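Local coordinates for protein restriction endonuclease AspBHI (Azoarcus sp., PDB 4OC8) that acts as a DNA modification-dependent restriction endonuclease, probably binding DNA and cutting it with a nuclease domain of the PD-(D/E)XK superfamily, at residues F300-A304 and R320-I325; Y307-V313 and T335-D340. All blocks are in the same frame, centred on the assembly; numbering follows the deposited sequence.

In the fold
From the N-terminal side, strand 294-305 supplies 300-304, the loop after it supplies 307-313, helix 315-324 ends within 320-325, and strand 330-335 runs on into 335-340. Contact 1 closes the loop between strand and helix; contact 2 brings together the loops that follow strands 294-305 and 330-335. Their segments alternate along the chain, so the two closures cross. With centres about 17 Å apart, contact 1 packs the helix on the sheet while contact 2 joins the entrances to helices 315-324 and 341-349. The pair illustrates how consecutive elements of a nuclease domain can be secured at more than one level.

Contact 1. Residues F300-A304 and R320-I325; sequences FALEA and RLISRI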
loop_
_atom_site.group_PDB
_atom_site.type_symbol
_atom_site.label_atom_id
_atom_site.label_comp_id
_atom_site.label_asym_id
_atom_site.label_seq_id
_atom_site.Cartn_x
_atom_site.Cartn_y
_atom_site.Cartn_z
ATOM N N PHE A 300 -1.494 -0.585 11.799
ATOM C CA PHE A 300 -1.742 -2.022 11.854
ATOM C C PHE A 300 -1.156 -2.658 13.101
ATOM O O PHE A 300 -0.212 -2.139 13.682
ATOM C CB PHE A 300 -1.218 -2.733 10.604
ATOM C CG PHE A 300 0.266 -2.622 10.414
ATOM C CD1 PHE A 300 0.818 -1.515 9.786
ATOM C CD2 PHE A 300 1.110 -3.626 10.849
ATOM C CE1 PHE A 300 2.186 -1.408 9.603
ATOM C CE2 PHE A 300 2.481 -3.525 10.671
ATOM C CZ PHE A 300 3.018 -2.415 10.045
ATOM N N ALA A 301 -1.724 -3.785 13.514
ATOM C CA ALA A 301 -1.190 -4.517 14.656
ATOM C C ALA A 301 -0.338 -5.679 14.172
ATOM O O ALA A 301 -0.720 -6.389 13.251
ATOM C CB ALA A 301 -2.314 -5.014 15.548
ATOM N N LEU A 302 0.818 -5.868 14.795
ATOM C CA LEU A 302 1.723 -6.949 14.431
ATOM C C LEU A 302 1.640 -8.091 15.443
ATOM O O LEU A 302 1.528 -7.860 16.648
ATOM C CB LEU A 302 3.155 -6.423 14.341
ATOM C CG LEU A 302 4.245 -7.413 13.928
ATOM C CD1 LEU A 302 3.950 -7.993 12.560
ATOM C CD2 LEU A 302 5.611 -6.745 13.939
ATOM N N GLU A 303 1.676 -9.322 14.947
ATOM C CA GLU A 303 1.690 -10.499 15.806
ATOM C C GLU A 303 2.700 -11.475 15.238
ATOM O O GLU A 303 2.622 -11.843 14.069
ATOM C CB GLU A 303 0.306 -11.150 15.870
ATOM C CG GLU A 303 0.249 -12.411 16.726
ATOM C CD GLU A 303 0.220 -12.124 18.225
ATOM O OE1 GLU A 303 -0.449 -11.151 18.640
ATOM O OE2 GLU A 303 0.863 -12.876 18.990
ATOM N N ALA A 304 3.660 -11.883 16.056
ATOM C CA ALA A 304 4.728 -12.753 15.576
ATOM C C ALA A 304 4.802 -14.036 16.384
ATOM O O ALA A 304 5.037 -14.013 17.591
ATOM C CB ALA A 304 6.051 -12.027 15.608
ATOM N N ARG A 320 -5.989 -13.390 19.390
ATOM C CA ARG A 320 -5.221 -12.314 20.031
ATOM C C ARG A 320 -5.068 -11.093 19.105
ATOM O O ARG A 320 -5.394 -9.953 19.481
ATOM C CB ARG A 320 -3.846 -12.803 20.498
ATOM C CG ARG A 320 -3.086 -11.766 21.313
ATOM C CD ARG A 320 -1.803 -12.321 21.918
ATOM N NE ARG A 320 -1.202 -11.377 22.861
ATOM C CZ ARG A 320 -0.279 -10.476 22.537
ATOM N NH1 ARG A 320 0.159 -10.392 21.289
ATOM N NH2 ARG A 320 0.208 -9.655 23.458
ATOM N N LEU A 321 -4.585 -11.345 17.890
ATOM C CA LEU A 321 -4.393 -10.295 16.894
ATOM C C LEU A 321 -5.712 -9.619 16.510
ATOM O O LEU A 321 -5.779 -8.396 16.368
ATOM C CB LEU A 321 -3.704 -10.867 15.653
ATOM C CG LEU A 321 -3.566 -9.931 14.450
ATOM C CD1 LEU A 321 -2.795 -8.683 14.837
ATOM C CD2 LEU A 321 -2.897 -10.641 13.273
ATOM N N ILE A 322 -6.755 -10.427 16.347
ATOM C CA ILE A 322 -8.078 -9.922 16.009
ATOM C C ILE A 322 -8.542 -8.946 17.079
ATOM O O ILE A 322 -9.062 -7.873 16.771
ATOM C CB ILE A 322 -9.106 -11.064 15.882
ATOM C CG1 ILE A 322 -8.708 -12.019 14.760
ATOM C CG2 ILE A 322 -10.493 -10.511 15.610
ATOM C CD1 ILE A 322 -8.650 -11.364 13.410
ATOM N N SER A 323 -8.338 -9.315 18.339
ATOM C CA SER A 323 -8.718 -8.443 19.441
ATOM C C SER A 323 -7.836 -7.197 19.472
ATOM O O SER A 323 -8.258 -6.140 19.943
ATOM C CB SER A 323 -8.632 -9.182 20.776
ATOM O OG SER A 323 -7.371 -8.975 21.382
ATOM N N ARG A 324 -6.613 -7.318 18.966
ATOM C CA ARG A 324 -5.723 -6.156 18.913
ATOM C C ARG A 324 -5.942 -5.223 17.714
ATOM O O ARG A 324 -5.406 -4.113 17.693
ATOM C CB ARG A 324 -4.255 -6.583 19.000
ATOM C CG ARG A 324 -3.823 -6.968 20.405
ATOM C CD ARG A 324 -2.432 -7.567 20.433
ATOM N NE ARG A 324 -1.463 -6.727 19.742
ATOM C CZ ARG A 324 -0.618 -7.173 18.819
ATOM N NH1 ARG A 324 -0.620 -8.456 18.485
ATOM N NH2 ARG A 324 0.229 -6.338 18.236
ATOM N N ILE A 325 -6.718 -5.653 16.718
ATOM C CA ILE A 325 -6.949 -4.790 15.551
ATOM C C ILE A 325 -8.284 -4.054 15.586
ATOM O O ILE A 325 -8.717 -3.504 14.573
ATOM C CB ILE A 325 -6.848 -5.552 14.206
ATOM C CG1 ILE A 325 -7.955 -6.597 14.090
ATOM C CG2 ILE A 325 -5.471 -6.176 14.037
ATOM C CD1 ILE A 325 -7.854 -7.425 12.850
#
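Two arginines from one helix converge on a single carboxylate oxygen: R320 NH1 lies 2.8 Å from E303 OE1, and R324 NH1 lies 2.7 Å from the same atom. Both are salt bridges, and R320 NH1 meets E303 OE1 on its syn lone pair, the guanidinium turned 80° from the carboxylate plane. E303 runs out with CG anti to its backbone N (chi1 179°) and then bends at chi2, which brings OE1 between the two arginines. R324 also grips the strand backbone end-on, NH1 and NH2 both donating to L302 O, the latter at 2.6 Å, from one face of the carbonyl. The A301 methyl lies over a face of that guanidinium, near its rim, and also meets L321 CD1 (3.8 Å) and I325 CG2.

D278 and D282 pair with NE of R320 and R324 respectively, which probably fixes how both guanidinium groups are turned. In a family of the PD-(D/E)XK clan, E303 and D282 are probably acidic residues of the motif. Within this beta-alpha-beta unit, the helix segment runs antiparallel to strand 300-304, the axes 8.5 Å apart. L321 extends the packing to strands 330-335 and 354-357, while F300, L302 and A304 face helix 251-263 across the sheet.

Contact 2. Residues Y307-V313 and T335-D340; sequences YGANNAV and TTSYVD
T335 meets V313 at the start of the crossing, its OG1 touching CG2 of the valine. The same hydroxyl accepts from S337 N, closing an ST turn, and donates outside the pair to K305 O. Next, T336 OG1 donates to Y307 O at 3.0 Å, lying in the carbonyl plane on a lone pair. R242 of helix 232-244 adds a charged donor from outside, bonding to both Y307 O and T336 O, and so ties the paired loops to a third element of the chain.

S337 reaches the turn itself. With OG anti to the backbone N (chi1 174°), its hydroxyl bonds to N311 O at 2.9 Å, approaching from above the carbonyl plane, while CB packs 3.5 Å from Y307 CB. The receiving loop is a type I turn, G308 to N311, closed by its own N311 N to G308 O bond.

Y338 lays one ring face against A312, whose CB is 3.3 Å from CZ, and turns its edge to A309 O. Replacing this tyrosine by a serine would probably leave the A312 methyl without its flat partner and open a gap beside the turn. From the backbone, Y338 O takes V313 N at 2.7 Å, nearly straight at 169°.

V339 pairs with V313 in a single beta bridge, CG2 resting 4.0 Å from V313 CB. Finally, D340 N donates to V313 O at 3.1 Å; D340 is the N-cap of helix 341-349, its OD1 bonding to A343 N.

Across the pair, then, every hydrogen bond ends on a backbone carbonyl, so the two loops are held together largely through main chain and short hydroxyls, with no salt bridge between them.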
loop_
_atom_site.group_PDB
_atom_site.type_symbol
_atom_site.label_atom_id
_atom_site.label_comp_id
_atom_site.label_asym_id
_atom_site.label_seq_id
_atom_site.Cartn_x
_atom_site.Cartn_y
_atom_site.Cartn_z
ATOM N N TYR A 307 7.158 -20.493 15.709
ATOM C CA TYR A 307 6.747 -21.879 15.923
ATOM C C TYR A 307 7.553 -22.866 15.086
ATOM O O TYR A 307 8.147 -22.503 14.070
ATOM C CB TYR A 307 5.272 -22.061 15.562
ATOM C CG TYR A 307 4.291 -21.623 16.616
ATOM C CD1 TYR A 307 4.682 -20.813 17.671
ATOM C CD2 TYR A 307 2.967 -22.036 16.565
ATOM C CE1 TYR A 307 3.777 -20.413 18.640
ATOM C CE2 TYR A 307 2.057 -21.647 17.527
ATOM C CZ TYR A 307 2.466 -20.835 18.564
ATOM O OH TYR A 307 1.559 -20.444 19.528
ATOM N N GLY A 308 7.554 -24.124 15.517
ATOM C CA GLY A 308 8.059 -25.207 14.697
ATOM C C GLY A 308 6.963 -25.635 13.739
ATOM O O GLY A 308 5.779 -25.425 14.015
ATOM N N ALA A 309 7.353 -26.235 12.618
ATOM C CA ALA A 309 6.399 -26.630 11.586
ATOM C C ALA A 309 5.375 -27.653 12.088
ATOM O O ALA A 309 4.300 -27.806 11.505
ATOM C CB ALA A 309 7.130 -27.164 10.375
ATOM N N ASN A 310 5.710 -28.347 13.171
ATOM C CA ASN A 310 4.809 -29.333 13.758
ATOM C C ASN A 310 3.704 -28.702 14.604
ATOM O O ASN A 310 2.756 -29.377 15.002
ATOM C CB ASN A 310 5.595 -30.367 14.582
ATOM C CG ASN A 310 6.462 -29.733 15.667
ATOM O OD1 ASN A 310 7.200 -28.776 15.419
ATOM N ND2 ASN A 310 6.378 -30.272 16.878
ATOM N N ASN A 311 3.833 -27.408 14.876
ATOM C CA ASN A 311 2.870 -26.698 15.708
ATOM C C ASN A 311 2.195 -25.582 14.936
ATOM O O ASN A 311 2.819 -24.573 14.619
ATOM C CB ASN A 311 3.555 -26.119 16.944
ATOM C CG ASN A 311 4.271 -27.171 17.756
ATOM O OD1 ASN A 311 5.500 -27.194 17.816
ATOM N ND2 ASN A 311 3.508 -28.051 18.388
ATOM N N ALA A 312 0.915 -25.767 14.644
ATOM C CA ALA A 312 0.174 -24.824 13.820
ATOM C C ALA A 312 -0.183 -23.558 14.584
ATOM O O ALA A 312 -0.205 -23.549 15.813
ATOM C CB ALA A 312 -1.089 -25.481 13.291
ATOM N N VAL A 313 -0.461 -22.488 13.850
ATOM C CA VAL A 313 -1.059 -21.309 14.457
ATOM C C VAL A 313 -2.571 -21.474 14.403
ATOM O O VAL A 313 -3.148 -21.672 13.337
ATOM C CB VAL A 313 -0.622 -20.012 13.755
ATOM C CG1 VAL A 313 -1.508 -18.854 14.175
ATOM C CG2 VAL A 313 0.838 -19.715 14.074
ATOM N N THR A 335 4.739 -15.778 10.950
ATOM C CA THR A 335 5.011 -17.032 11.635
ATOM C C THR A 335 5.983 -17.908 10.857
ATOM O O THR A 335 5.922 -17.988 9.627
ATOM C CB THR A 335 3.723 -17.833 11.894
ATOM O OG1 THR A 335 4.066 -19.154 12.333
ATOM C CG2 THR A 335 2.891 -17.929 10.626
ATOM N N THR A 336 6.877 -18.566 11.587
ATOM C CA THR A 336 7.807 -19.518 10.990
ATOM C C THR A 336 7.150 -20.887 10.806
ATOM O O THR A 336 7.812 -21.863 10.468
ATOM C CB THR A 336 9.087 -19.663 11.833
ATOM O OG1 THR A 336 8.748 -19.688 13.228
ATOM C CG2 THR A 336 10.026 -18.498 11.568
ATOM N N SER A 337 5.843 -20.949 11.036
ATOM C CA SER A 337 5.083 -22.168 10.817
ATOM C C SER A 337 3.899 -21.881 9.904
ATOM O O SER A 337 3.923 -20.924 9.135
ATOM C CB SER A 337 4.588 -22.718 12.149
ATOM O OG SER A 337 3.730 -23.825 11.959
ATOM N N TYR A 338 2.865 -22.711 9.995
ATOM C CA TYR A 338 1.664 -22.532 9.185
ATOM C C TYR A 338 0.436 -22.253 10.051
ATOM O O TYR A 338 0.434 -22.521 11.251
ATOM C CB TYR A 338 1.413 -23.770 8.331
ATOM C CG TYR A 338 0.797 -24.929 9.090
ATOM C CD1 TYR A 338 1.557 -25.694 9.968
ATOM C CD2 TYR A 338 -0.542 -25.264 8.921
ATOM C CE1 TYR A 338 1.000 -26.755 10.661
ATOM C CE2 TYR A 338 -1.104 -26.322 9.607
ATOM C CZ TYR A 338 -0.331 -27.067 10.473
ATOM O OH TYR A 338 -0.898 -28.118 11.160
ATOM N N VAL A 339 -0.602 -21.703 9.430
ATOM C CA VAL A 339 -1.883 -21.484 10.091
ATOM C C VAL A 339 -2.847 -22.609 9.718
ATOM O O VAL A 339 -3.040 -22.890 8.534
ATOM C CB VAL A 339 -2.498 -20.143 9.667
ATOM C CG1 VAL A 339 -3.842 -19.940 10.339
ATOM C CG2 VAL A 339 -1.554 -19.005 9.996
ATOM N N ASP A 340 -3.453 -23.250 10.718
ATOM C CA ASP A 340 -4.299 -24.419 10.459
ATOM C C ASP A 340 -5.587 -24.089 9.709
ATOM O O ASP A 340 -5.925 -22.919 9.523
ATOM C CB ASP A 340 -4.595 -25.223 11.740
ATOM C CG ASP A 340 -5.551 -24.512 12.705
ATOM O OD1 ASP A 340 -6.244 -23.545 12.320
ATOM O OD2 ASP A 340 -5.618 -24.948 13.875
#